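Local coordinates for protein inactive glucansucrase (Lactobacillus reuteri, PDB 5JBD) that belongs to glycosyl hydrolase family 70, in the TIM-barrel clan, and is an inactive glucansucrase homologue whose fold holds a bound calcium ion, at residues Ala38-Gln41 with Asp42-Ile46; Arg80-Leu83 with Met84-Pro88; Gln134-Arg137 with Tyr138-Gln142; Ser151-Ala154 with Asn155-Ser159; Ala162-Pro165 with Glu166-Ala169. All coordinates share one frame; numbering follows the deposited sequence.

Contact 1: residues Ala38-Gln41 with Asp42-Ile46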
loop_
_atom_site.group_PDB
_atom_site.type_symbol
_atom_site.label_atom_id
_atom_site.label_comp_id
_atom_site.label_asym_id
_atom_site.label_seq_id
_atom_site.Cartn_x
_atom_site.Cartn_y
_atom_site.Cartn_z
ATOM N N ALA A 38 -13.396 28.905 -33.358
ATOM C CA ALA A 38 -13.130 27.481 -33.546
ATOM C C ALA A 38 -13.413 27.096 -34.982
ATOM O O ALA A 38 -14.349 27.625 -35.597
ATOM C CB ALA A 38 -13.967 26.627 -32.594
ATOM N N PHE A 39 -12.586 26.215 -35.539
ATOM C CA PHE A 39 -12.772 25.766 -36.924
ATOM C C PHE A 39 -14.125 25.056 -37.067
ATOM O O PHE A 39 -14.809 25.226 -38.062
ATOM C CB PHE A 39 -11.623 24.846 -37.362
ATOM C CG PHE A 39 -11.829 24.212 -38.711
ATOM C CD1 PHE A 39 -11.597 24.936 -39.871
ATOM C CD2 PHE A 39 -12.256 22.889 -38.820
ATOM C CE1 PHE A 39 -11.788 24.357 -41.120
ATOM C CE2 PHE A 39 -12.454 22.307 -40.059
ATOM C CZ PHE A 39 -12.211 23.039 -41.211
ATOM N N ALA A 40 -14.475 24.263 -36.062
ATOM C CA ALA A 40 -15.743 23.532 -36.000
ATOM C C ALA A 40 -16.150 23.352 -34.539
ATOM O O ALA A 40 -15.294 23.314 -33.654
ATOM C CB ALA A 40 -15.611 22.175 -36.684
ATOM N N GLN A 41 -17.449 23.226 -34.289
ATOM C CA GLN A 41 -17.955 23.040 -32.937
ATOM C C GLN A 41 -18.143 21.558 -32.605
ATOM O O GLN A 41 -19.254 21.083 -32.349
ATOM C CB GLN A 41 -19.251 23.825 -32.740
ATOM C CG GLN A 41 -19.085 25.325 -32.936
ATOM C CD GLN A 41 -20.183 26.127 -32.254
ATOM O OE1 GLN A 41 -21.284 25.617 -32.003
ATOM N NE2 GLN A 41 -19.882 27.387 -31.934
ATOM N N ASP A 42 -17.030 20.836 -32.568
ATOM C CA ASP A 42 -17.020 19.424 -32.157
ATOM C C ASP A 42 -15.599 19.011 -31.758
ATOM O O ASP A 42 -14.665 19.812 -31.832
ATOM C CB ASP A 42 -17.591 18.525 -33.276
ATOM C CG ASP A 42 -16.820 18.645 -34.593
ATOM O OD1 ASP A 42 -15.581 18.567 -34.578
ATOM O OD2 ASP A 42 -17.461 18.792 -35.653
ATOM N N SER A 43 -15.440 17.755 -31.367
ATOM C CA SER A 43 -14.154 17.247 -30.889
ATOM C C SER A 43 -13.036 17.220 -31.928
ATOM O O SER A 43 -11.859 17.152 -31.559
ATOM C CB SER A 43 -14.343 15.861 -30.271
ATOM O OG SER A 43 -15.227 15.947 -29.164
ATOM N N SER A 44 -13.387 17.295 -33.215
ATOM C CA SER A 44 -12.380 17.386 -34.271
ATOM C C SER A 44 -11.604 18.708 -34.254
ATOM O O SER A 44 -10.525 18.782 -34.849
ATOM C CB SER A 44 -13.001 17.168 -35.663
ATOM O OG SER A 44 -13.693 18.324 -36.117
ATOM N N ALA A 45 -12.160 19.754 -33.634
ATOM C CA ALA A 45 -11.459 21.043 -33.521
ATOM C C ALA A 45 -11.355 21.642 -32.108
ATOM O O ALA A 45 -10.694 22.671 -31.940
ATOM C CB ALA A 45 -12.092 22.048 -34.461
ATOM N N ILE A 46 -11.988 21.023 -31.113
ATOM C CA ILE A 46 -11.962 21.545 -29.742
ATOM C C ILE A 46 -11.742 20.399 -28.743
ATOM O O ILE A 46 -12.612 19.546 -28.589
ATOM C CB ILE A 46 -13.269 22.304 -29.384
ATOM C CG1 ILE A 46 -13.592 23.432 -30.389
ATOM C CG2 ILE A 46 -13.177 22.877 -27.969
ATOM C CD1 ILE A 46 -14.963 24.054 -30.183
#

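Contact 2: residues Arg80-Leu83 with Met84-Pro88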
loop_
_atom_site.group_PDB
_atom_site.type_symbol
_atom_site.label_atom_id
_atom_site.label_comp_id
_atom_site.label_asym_id
_atom_site.label_seq_id
_atom_site.Cartn_x
_atom_site.Cartn_y
_atom_site.Cartn_z
ATOM N N ARG A 80 -3.806 25.390 -31.274
ATOM C CA ARG A 80 -3.276 26.415 -30.397
ATOM C C ARG A 80 -3.825 26.241 -28.990
ATOM O O ARG A 80 -4.929 25.722 -28.811
ATOM C CB ARG A 80 -3.623 27.818 -30.920
ATOM C CG ARG A 80 -3.055 28.181 -32.284
ATOM C CD ARG A 80 -1.540 28.293 -32.261
ATOM N NE ARG A 80 -0.965 28.667 -33.550
ATOM C CZ ARG A 80 -0.570 27.820 -34.506
ATOM N NH1 ARG A 80 -0.682 26.498 -34.371
ATOM N NH2 ARG A 80 -0.061 28.306 -35.630
ATOM N N PRO A 81 -3.047 26.662 -27.974
ATOM C CA PRO A 81 -3.505 26.591 -26.600
ATOM C C PRO A 81 -4.619 27.597 -26.340
ATOM O O PRO A 81 -4.541 28.762 -26.794
ATOM C CB PRO A 81 -2.251 26.939 -25.798
ATOM C CG PRO A 81 -1.478 27.822 -26.702
ATOM C CD PRO A 81 -1.700 27.268 -28.068
ATOM N N LEU A 82 -5.646 27.148 -25.625
ATOM C CA LEU A 82 -6.779 28.003 -25.267
ATOM C C LEU A 82 -6.340 29.248 -24.477
ATOM O O LEU A 82 -6.946 30.322 -24.621
ATOM C CB LEU A 82 -7.850 27.200 -24.520
ATOM C CG LEU A 82 -8.713 26.252 -25.372
ATOM C CD1 LEU A 82 -9.419 25.193 -24.531
ATOM C CD2 LEU A 82 -9.722 27.039 -26.189
ATOM N N LEU A 83 -5.261 29.130 -23.692
ATOM C CA LEU A 83 -4.758 30.253 -22.879
ATOM C C LEU A 83 -4.184 31.434 -23.647
ATOM O O LEU A 83 -3.899 32.463 -23.032
ATOM C CB LEU A 83 -3.731 29.769 -21.836
ATOM C CG LEU A 83 -4.380 29.192 -20.580
ATOM C CD1 LEU A 83 -3.373 28.336 -19.814
ATOM C CD2 LEU A 83 -4.991 30.281 -19.699
ATOM N N MET A 84 -3.989 31.297 -24.960
ATOM C CA MET A 84 -3.720 32.450 -25.838
ATOM C C MET A 84 -4.956 33.326 -26.088
ATOM O O MET A 84 -4.802 34.487 -26.506
ATOM C CB MET A 84 -3.216 31.985 -27.215
ATOM C CG MET A 84 -1.753 31.626 -27.256
ATOM S SD MET A 84 -1.345 30.839 -28.814
ATOM C CE MET A 84 -1.446 32.213 -29.962
ATOM N N TYR A 85 -6.152 32.745 -25.904
ATOM C CA TYR A 85 -7.436 33.376 -26.259
ATOM C C TYR A 85 -8.418 33.582 -25.103
ATOM O O TYR A 85 -9.218 34.519 -25.162
ATOM C CB TYR A 85 -8.159 32.527 -27.312
ATOM C CG TYR A 85 -7.407 32.353 -28.613
ATOM C CD1 TYR A 85 -7.564 33.247 -29.670
ATOM C CD2 TYR A 85 -6.558 31.268 -28.798
ATOM C CE1 TYR A 85 -6.884 33.061 -30.869
ATOM C CE2 TYR A 85 -5.869 31.076 -29.994
ATOM C CZ TYR A 85 -6.037 31.971 -31.026
ATOM O OH TYR A 85 -5.346 31.809 -32.208
ATOM N N ILE A 86 -8.412 32.691 -24.097
ATOM C CA ILE A 86 -9.353 32.756 -22.972
ATOM C C ILE A 86 -8.655 32.572 -21.629
ATOM O O ILE A 86 -7.623 31.900 -21.536
ATOM C CB ILE A 86 -10.493 31.713 -23.090
ATOM C CG1 ILE A 86 -9.958 30.274 -23.121
ATOM C CG2 ILE A 86 -11.319 31.973 -24.339
ATOM C CD1 ILE A 86 -11.041 29.226 -23.004
ATOM N N TRP A 87 -9.243 33.173 -20.590
ATOM C CA TRP A 87 -8.698 33.155 -19.221
ATOM C C TRP A 87 -9.850 33.129 -18.212
ATOM O O TRP A 87 -10.943 33.602 -18.518
ATOM C CB TRP A 87 -7.818 34.386 -18.969
ATOM C CG TRP A 87 -6.783 34.560 -20.030
ATOM C CD1 TRP A 87 -5.536 34.037 -20.036
ATOM C CD2 TRP A 87 -6.931 35.267 -21.264
ATOM N NE1 TRP A 87 -4.881 34.382 -21.184
ATOM C CE2 TRP A 87 -5.714 35.138 -21.962
ATOM C CE3 TRP A 87 -7.973 35.991 -21.847
ATOM C CZ2 TRP A 87 -5.504 35.705 -23.222
ATOM C CZ3 TRP A 87 -7.768 36.568 -23.100
ATOM C CH2 TRP A 87 -6.537 36.424 -23.774
ATOM N N PRO A 88 -9.616 32.561 -17.013
ATOM C CA PRO A 88 -10.643 32.597 -15.962
ATOM C C PRO A 88 -10.974 33.996 -15.435
ATOM O O PRO A 88 -12.048 34.177 -14.862
ATOM C CB PRO A 88 -10.050 31.733 -14.844
ATOM C CG PRO A 88 -8.583 31.683 -15.108
ATOM C CD PRO A 88 -8.405 31.836 -16.589
#

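Contact 3: residues Gln134-Arg137 with Tyr138-Gln142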
loop_
_atom_site.group_PDB
_atom_site.type_symbol
_atom_site.label_atom_id
_atom_site.label_comp_id
_atom_site.label_asym_id
_atom_site.label_seq_id
_atom_site.Cartn_x
_atom_site.Cartn_y
_atom_site.Cartn_z
ATOM N N GLN A 134 -4.318 40.447 -28.332
ATOM C CA GLN A 134 -4.351 40.230 -29.780
ATOM C C GLN A 134 -2.958 40.417 -30.398
ATOM O O GLN A 134 -2.510 39.609 -31.226
ATOM C CB GLN A 134 -5.364 41.168 -30.464
ATOM C CG GLN A 134 -5.503 40.971 -31.979
ATOM C CD GLN A 134 -5.770 39.514 -32.373
ATOM O OE1 GLN A 134 -6.913 39.050 -32.375
ATOM N NE2 GLN A 134 -4.714 38.803 -32.727
ATOM N N ASN A 135 -2.288 41.482 -29.982
ATOM C CA ASN A 135 -0.917 41.759 -30.413
ATOM C C ASN A 135 0.063 40.671 -29.961
ATOM O O ASN A 135 0.963 40.306 -30.720
ATOM C CB ASN A 135 -0.476 43.162 -29.947
ATOM C CG ASN A 135 -1.045 44.270 -30.836
ATOM O OD1 ASN A 135 -1.224 44.092 -32.031
ATOM N ND2 ASN A 135 -1.312 45.412 -30.252
ATOM N N LEU A 136 -0.127 40.143 -28.755
ATOM C CA LEU A 136 0.691 39.033 -28.284
ATOM C C LEU A 136 0.487 37.768 -29.129
ATOM O O LEU A 136 1.447 37.068 -29.424
ATOM C CB LEU A 136 0.413 38.733 -26.814
ATOM C CG LEU A 136 1.215 37.577 -26.184
ATOM C CD1 LEU A 136 2.723 37.761 -26.328
ATOM C CD2 LEU A 136 0.825 37.438 -24.735
ATOM N N ARG A 137 -0.746 37.491 -29.543
ATOM C CA ARG A 137 -0.987 36.363 -30.441
ATOM C C ARG A 137 -0.171 36.476 -31.747
ATOM O O ARG A 137 0.410 35.483 -32.191
ATOM C CB ARG A 137 -2.476 36.167 -30.714
ATOM C CG ARG A 137 -3.230 35.623 -29.510
ATOM C CD ARG A 137 -4.611 35.123 -29.898
ATOM N NE ARG A 137 -5.556 36.211 -30.188
ATOM C CZ ARG A 137 -6.265 36.874 -29.265
ATOM N NH1 ARG A 137 -6.188 36.578 -27.973
ATOM N NH2 ARG A 137 -7.083 37.844 -29.646
ATOM N N TYR A 138 -0.089 37.683 -32.317
ATOM C CA TYR A 138 0.738 37.934 -33.512
ATOM C C TYR A 138 2.222 37.638 -33.219
ATOM O O TYR A 138 2.905 36.996 -34.013
ATOM C CB TYR A 138 0.565 39.381 -34.039
ATOM C CG TYR A 138 -0.859 39.800 -34.382
ATOM C CD1 TYR A 138 -1.781 38.897 -34.933
ATOM C CD2 TYR A 138 -1.291 41.115 -34.166
ATOM C CE1 TYR A 138 -3.079 39.282 -35.244
ATOM C CE2 TYR A 138 -2.596 41.507 -34.470
ATOM C CZ TYR A 138 -3.484 40.585 -35.004
ATOM O OH TYR A 138 -4.778 40.942 -35.285
ATOM N N VAL A 139 2.689 38.074 -32.049
ATOM C CA VAL A 139 4.080 37.844 -31.622
ATOM C C VAL A 139 4.319 36.352 -31.350
ATOM O O VAL A 139 5.355 35.825 -31.722
ATOM C CB VAL A 139 4.455 38.735 -30.406
ATOM C CG1 VAL A 139 5.841 38.388 -29.859
ATOM C CG2 VAL A 139 4.394 40.216 -30.800
ATOM N N ILE A 140 3.334 35.672 -30.772
ATOM C CA ILE A 140 3.399 34.210 -30.588
ATOM C C ILE A 140 3.492 33.489 -31.952
ATOM O O ILE A 140 4.281 32.552 -32.098
ATOM C CB ILE A 140 2.219 33.681 -29.743
ATOM C CG1 ILE A 140 2.406 34.098 -28.284
ATOM C CG2 ILE A 140 2.117 32.153 -29.798
ATOM C CD1 ILE A 140 1.215 33.826 -27.397
ATOM N N GLU A 141 2.681 33.901 -32.924
ATOM C CA GLU A 141 2.708 33.280 -34.261
ATOM C C GLU A 141 4.041 33.526 -34.978
ATOM O O GLU A 141 4.520 32.674 -35.726
ATOM C CB GLU A 141 1.538 33.781 -35.122
ATOM C CG GLU A 141 0.155 33.335 -34.637
ATOM C CD GLU A 141 -0.061 31.832 -34.683
ATOM O OE1 GLU A 141 0.565 31.147 -35.517
ATOM O OE2 GLU A 141 -0.881 31.316 -33.890
ATOM N N GLN A 142 4.645 34.688 -34.750
ATOM C CA GLN A 142 6.007 34.929 -35.236
ATOM C C GLN A 142 6.994 33.937 -34.615
ATOM O O GLN A 142 7.856 33.401 -35.317
ATOM C CB GLN A 142 6.451 36.345 -34.933
ATOM C CG GLN A 142 5.727 37.406 -35.719
ATOM C CD GLN A 142 5.878 38.763 -35.027
ATOM O OE1 GLN A 142 6.797 38.973 -34.213
ATOM N NE2 GLN A 142 4.951 39.666 -35.296
#

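Contact 4: residues Ser151-Ala154 with Asn155-Ser159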
loop_
_atom_site.group_PDB
_atom_site.type_symbol
_atom_site.label_atom_id
_atom_site.label_comp_id
_atom_site.label_asym_id
_atom_site.label_seq_id
_atom_site.Cartn_x
_atom_site.Cartn_y
_atom_site.Cartn_z
ATOM N N SER A 151 6.249 23.476 -30.098
ATOM C CA SER A 151 6.796 22.727 -28.959
ATOM C C SER A 151 7.304 23.669 -27.844
ATOM O O SER A 151 7.027 23.439 -26.659
ATOM C CB SER A 151 7.887 21.761 -29.467
ATOM O OG SER A 151 8.267 20.842 -28.452
ATOM N N LYS A 152 7.983 24.759 -28.224
ATOM C CA LYS A 152 8.369 25.788 -27.251
ATOM C C LYS A 152 7.126 26.408 -26.587
ATOM O O LYS A 152 7.066 26.518 -25.363
ATOM C CB LYS A 152 9.220 26.885 -27.897
ATOM C CG LYS A 152 9.878 27.824 -26.883
ATOM C CD LYS A 152 10.543 29.019 -27.557
ATOM C CE LYS A 152 11.124 29.988 -26.529
ATOM N NZ LYS A 152 10.091 30.698 -25.716
ATOM N N LEU A 153 6.149 26.808 -27.404
ATOM C CA LEU A 153 4.882 27.370 -26.899
ATOM C C LEU A 153 4.218 26.465 -25.876
ATOM O O LEU A 153 3.794 26.930 -24.804
ATOM C CB LEU A 153 3.911 27.659 -28.063
ATOM C CG LEU A 153 2.497 28.150 -27.718
ATOM C CD1 LEU A 153 2.535 29.417 -26.876
ATOM C CD2 LEU A 153 1.721 28.412 -29.001
ATOM N N ALA A 154 4.149 25.171 -26.187
ATOM C CA ALA A 154 3.556 24.189 -25.281
ATOM C C ALA A 154 4.224 24.161 -23.894
ATOM O O ALA A 154 3.537 24.119 -22.865
ATOM C CB ALA A 154 3.590 22.797 -25.905
ATOM N N ASN A 155 5.554 24.187 -23.886
ATOM C CA ASN A 155 6.333 24.279 -22.633
ATOM C C ASN A 155 6.082 25.607 -21.897
ATOM O O ASN A 155 5.945 25.623 -20.689
ATOM C CB ASN A 155 7.841 24.128 -22.910
ATOM C CG ASN A 155 8.231 22.725 -23.388
ATOM O OD1 ASN A 155 7.605 21.725 -23.034
ATOM N ND2 ASN A 155 9.293 22.658 -24.174
ATOM N N ASP A 156 6.017 26.708 -22.648
ATOM C CA ASP A 156 5.771 28.027 -22.065
ATOM C C ASP A 156 4.372 28.111 -21.452
ATOM O O ASP A 156 4.207 28.680 -20.376
ATOM C CB ASP A 156 6.017 29.129 -23.100
ATOM C CG ASP A 156 7.491 29.237 -23.500
ATOM O OD1 ASP A 156 8.358 28.837 -22.696
ATOM O OD2 ASP A 156 7.790 29.716 -24.609
ATOM N N ILE A 157 3.381 27.498 -22.096
ATOM C CA ILE A 157 2.020 27.417 -21.538
ATOM C C ILE A 157 1.992 26.599 -20.238
ATOM O O ILE A 157 1.372 27.015 -19.263
ATOM C CB ILE A 157 1.021 26.825 -22.567
ATOM C CG1 ILE A 157 0.782 27.819 -23.714
ATOM C CG2 ILE A 157 -0.305 26.431 -21.910
ATOM C CD1 ILE A 157 -0.127 28.990 -23.379
ATOM N N ASN A 158 2.647 25.438 -20.242
ATOM C CA ASN A 158 2.740 24.595 -19.039
ATOM C C ASN A 158 3.476 25.317 -17.903
ATOM O O ASN A 158 3.026 25.286 -16.765
ATOM C CB ASN A 158 3.419 23.254 -19.343
ATOM C CG ASN A 158 2.589 22.364 -20.260
ATOM O OD1 ASN A 158 1.365 22.460 -20.310
ATOM N ND2 ASN A 158 3.269 21.508 -21.020
ATOM N N SER A 159 4.571 26.004 -18.228
ATOM C CA SER A 159 5.297 26.808 -17.237
ATOM C C SER A 159 4.449 27.965 -16.699
ATOM O O SER A 159 4.405 28.183 -15.486
ATOM C CB SER A 159 6.607 27.330 -17.816
ATOM O OG SER A 159 7.398 26.247 -18.257
#

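Contact 5: residues Ala162-Pro165 with Glu166-Ala169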
loop_
_atom_site.group_PDB
_atom_site.type_symbol
_atom_site.label_atom_id
_atom_site.label_comp_id
_atom_site.label_asym_id
_atom_site.label_seq_id
_atom_site.Cartn_x
_atom_site.Cartn_y
_atom_site.Cartn_z
ATOM N N ALA A 162 1.568 26.639 -14.315
ATOM C CA ALA A 162 2.133 26.282 -12.991
ATOM C C ALA A 162 2.288 27.462 -12.018
ATOM O O ALA A 162 2.369 27.245 -10.816
ATOM C CB ALA A 162 3.467 25.563 -13.159
ATOM N N THR A 163 2.325 28.693 -12.526
ATOM C CA THR A 163 2.373 29.899 -11.680
ATOM C C THR A 163 0.991 30.455 -11.282
ATOM O O THR A 163 0.915 31.380 -10.485
ATOM C CB THR A 163 3.173 31.039 -12.357
ATOM O OG1 THR A 163 2.391 31.641 -13.405
ATOM C CG2 THR A 163 4.515 30.537 -12.921
ATOM N N VAL A 164 -0.084 29.908 -11.843
ATOM C CA VAL A 164 -1.442 30.406 -11.589
ATOM C C VAL A 164 -2.138 29.428 -10.639
ATOM O O VAL A 164 -2.374 28.281 -11.019
ATOM C CB VAL A 164 -2.249 30.530 -12.909
ATOM C CG1 VAL A 164 -3.639 31.097 -12.648
ATOM C CG2 VAL A 164 -1.490 31.383 -13.908
ATOM N N PRO A 165 -2.447 29.863 -9.400
ATOM C CA PRO A 165 -3.040 28.946 -8.413
ATOM C C PRO A 165 -4.195 28.106 -8.942
ATOM O O PRO A 165 -4.161 26.877 -8.810
ATOM C CB PRO A 165 -3.510 29.893 -7.300
ATOM C CG PRO A 165 -2.495 30.987 -7.323
ATOM C CD PRO A 165 -2.115 31.166 -8.782
ATOM N N GLU A 166 -5.191 28.739 -9.564
ATOM C CA GLU A 166 -6.368 27.984 -10.018
ATOM C C GLU A 166 -6.120 26.985 -11.172
ATOM O O GLU A 166 -6.945 26.095 -11.398
ATOM C CB GLU A 166 -7.558 28.909 -10.291
ATOM C CG GLU A 166 -7.445 29.760 -11.537
ATOM C CD GLU A 166 -8.404 30.924 -11.499
ATOM O OE1 GLU A 166 -9.605 30.700 -11.763
ATOM O OE2 GLU A 166 -7.949 32.047 -11.209
ATOM N N LEU A 167 -4.979 27.091 -11.855
ATOM C CA LEU A 167 -4.605 26.159 -12.931
ATOM C C LEU A 167 -3.478 25.207 -12.520
ATOM O O LEU A 167 -2.819 24.605 -13.378
ATOM C CB LEU A 167 -4.196 26.946 -14.200
ATOM C CG LEU A 167 -5.113 28.099 -14.617
ATOM C CD1 LEU A 167 -4.560 28.797 -15.860
ATOM C CD2 LEU A 167 -6.534 27.605 -14.861
ATOM N N SER A 168 -3.269 25.043 -11.209
ATOM C CA SER A 168 -2.167 24.236 -10.703
ATOM C C SER A 168 -2.479 23.740 -9.294
ATOM O O SER A 168 -3.538 24.041 -8.738
ATOM C CB SER A 168 -0.865 25.044 -10.720
ATOM O OG SER A 168 -0.982 26.226 -9.946
ATOM N N ALA A 169 -1.543 22.980 -8.735
ATOM C CA ALA A 169 -1.754 22.215 -7.509
ATOM C C ALA A 169 -2.303 23.014 -6.327
ATOM O O ALA A 169 -3.225 22.549 -5.661
ATOM C CB ALA A 169 -0.459 21.512 -7.105
#

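Contact 1: residues Ala38-Gln41 with Asp42-Ile46
An Asx turn at Asp42 sits in the bend that folds this loop back on itself, so that Ala38 meets Ile46 and Ala40 meets Ala45. Asp42 OD1 accepts the backbone N of Ser44 at 2.9 Å, approached on its anti side and somewhat out of the carboxylate plane. Asp suits the place because its short side chain reaches just two residues ahead; a chi1 of 58° sets CG between the backbone N and the carbonyl carbon and turns the carboxylate back over the following peptides. The same residue opens a beta turn, in which Ala45 N bonds to Asp42 O at 3.1 Å. Just upstream, a tighter inverse gamma-turn is centred on Gln41, closed by a weak bond of 3.2 Å from Asp42 N to Ala40 O. With two turns so close together, small side chains are well placed on the inside. The methyl groups Ala40 CB and Ala45 CB lie 4.2 Å apart, and Ala45 CB also rests 4.1 Å from Phe39 CB. Ile46 stretches its CD1 branch to Ala38 CB, 3.7 Å away, and the same methyl passes Ala40 O at 3.6 Å. Outside the loop, Arg60 makes a cation-pi contact with the Phe39 ring and backbone hydrogen bonds with Phe39 and Ala45. The shape of the bend therefore probably depends on main-chain and carboxylate bonds, with the buried methyls of Ala38, Ala45 and Ile46 filling its inner side.

Contact 2: residues Arg80-Leu83 with Met84-Pro88
Met84 carries CG opposite its own carbonyl carbon (chi1 -80°) and runs extended through chi2 (170°), which lays its sulfur against the Pro81 ring, SD 3.7 Å from Pro81 CD. In Ile86 a chi1 of 60° tucks CG1 in over the residue's own backbone, and this branch lies alongside Leu82, its CG1 4.0 Å from Leu82 CB. Both pairs are brought together by a turn of 3-10 helix following strand 80-81. It begins with Met84 N bonded to Pro81 O at 3.2 Å and continues with Tyr85 N bonded to Leu82 O at 2.9 Å. Leu82 O then takes a second donor, Ile86 N at 2.8 Å, so one carbonyl is gripped twice as the turn ends. Proline suits the start of such a turn: it has no N-H to satisfy, and the CG-CD side of its ring receives the flexible methionine. Tyr85 turns a ring edge to Arg80, with CE2 4.1 Å from Arg80 CB. Further on, Leu83 CD2 comes obliquely against the CD1 corner of the Trp87 indole, 3.8 Å from CD1, and Trp87 NE1 comes within 2.8 Å of Leu83 O. Apolar residues dominate because the turn is enclosed. Helix 126-147 contributes Ile140, packed on Met84, and Glu141, in a salt bridge with Arg80 NE. Helix 151-162 covers Pro81 through Leu153 and Ile157, helix 90-101 brings Phe96 to Met84 and Trp87, and Tyr59 of the paired strand 58-59 meets the Tyr85 ring edge-to-face.

Contact 3: residues Gln134-Arg137 with Tyr138-Gln142
Tyr138 starts a run of i to i+4 contacts in the middle of helix 126-147, and Gln134, one turn back, lies over one face of its ring. The Gln134 amide is tilted only 24° from the ring plane, with NE2 a tight 3.0 Å from Tyr138 CE1. Gln134 O shares that face, above the ring centre, while Tyr138 N bonds to the same carbonyl at 3.3 Å. The long, bent glutamine side chain (chi2 52°) can thus cover a ring rising from its own helix, and Asn135 OD1 approaches the ring's edge 3.7 Å from CD2. Val139 N continues the ladder to Asn135 O. Ile140 belongs to the buried side: its CD1 packs 3.9 Å from Leu136 CG, and both branched residues face Phe100 of helix 90-101. Its N is held by Leu136 O at 2.7 Å, nearly in line with the carbonyl. Glu141 N bonds at 2.9 Å to the carbonyl of Arg137, a residue whose NH1 reaches out to Met84 O. The bent arginine chain also brings NH2 to Gln134 OE1 at 3.0 Å, the oxygen lying near the guanidinium plane and the donor standing above the amide carbonyl plane.

Contact 4: residues Ser151-Ala154 with Asn155-Ser159
Ser151 meets Asn155 through its backbone, its O accepting Asn155 N at 3.2 Å with the N-H pointing almost straight at it. The Asn155 side chain folds back over the same carbonyl, but the angle is too poor for a bond from ND2. Lys152 has CG anti to its backbone N (chi1 -168°), stays extended through CE as it leaves the helix, then bends at chi4 (-68°). That last turn delivers NZ to Asp156 OD2 at 2.7 Å, a salt bridge between residues one helical turn apart that uses the syn lone pair of the carboxylate. OD2 has two partners, the lysine ammonium and the Tyr105 hydroxyl, and the nearby ammonium would probably favour the ionised acid. Beneath the pair, Asp156 N bonds to Lys152 O at 2.9 Å. This regular ladder belongs to helix 151-162, which is amphipathic: Lys152 and Asp156 stand toward its margin, whereas Leu153 and Ile157 supply its buried stripe. Leu153 and Ile157 leave the helix in much the same direction, with CD1 of the leucine 4.0 Å from CG1 of the isoleucine. Their branched shapes suit a surface pressed on Pro81, Phe96 and Phe100. Ile157 N is also tied to Leu153 O at 2.8 Å. Ala154, whose methyl takes little space on the outer side, receives Asn158 N on its O at 3.1 Å. The Asn158 amide curls over that carbonyl too, ND2 passing 3.2 Å from Ala154 O without good bonding geometry, and a bound triethylene glycol lies about 4 Å from the Ala154 side chain.

Contact 5: residues Ala162-Pro165 with Glu166-Ala169
Val164 O and Ser168 meet in a short 3-10 turn, two overlapping beta turns that follow helix 151-162. Hydrogen bonds form its frame. Leu167 N reaches Val164 O at 3.0 Å, and Ser168 OG gives the same oxygen a second bond of 2.7 Å; the two donors come from opposite faces of the carbonyl plane. With chi1 at 58° the serine hydroxyl folds over its own main chain, where it can reach back four residues. The next bond, Ser168 N to Pro165 O at 3.1 Å, completes the second turn. Proline fits the first corner position because its ring restricts phi to values suited to such a turn, and its missing N-H costs no bond there. Apolar contacts lie on the buried side. The Val164 and Leu167 side chains flank one another, with Val164 CG1 3.9 Å from Leu167 CG, and Val164 also touches Val92 of helix 90-101. Of the Glu166 chain, CG comes within 4.2 Å of Val164 CG1 before the rest leads away; the chain also touches Val92 and Pro88. As for electrostatics, two carbonyl oxygens come unusually close, Pro165 O 2.9 Å from Ser168 O, and Ser171 OG is hydrogen-bonded to both.

Contact 2 lies among the others: its centre is 13 Å from those of contacts 3 and 4 and 14 Å from that of contact 5. It touches contact 3 through the salt bridge of Arg80 NE with Glu141 OE2 at 2.7 Å, contact 4 where Pro81 CG meets Ile157 CG1 at 3.7 Å, and contact 5 where Leu83 CD2 lies 4.1 Å from Leu167 CD1. Contacts 3 and 4, on successive helices, meet directly through Ile140 CG2 and Leu153 CD2 at 3.8 Å. Contact 1 stands apart, its nearest atoms about 6 Å from contact 2. The centres of all five lie 29 to 49 Å from the centre of the chain, and none supplies a calcium ligand.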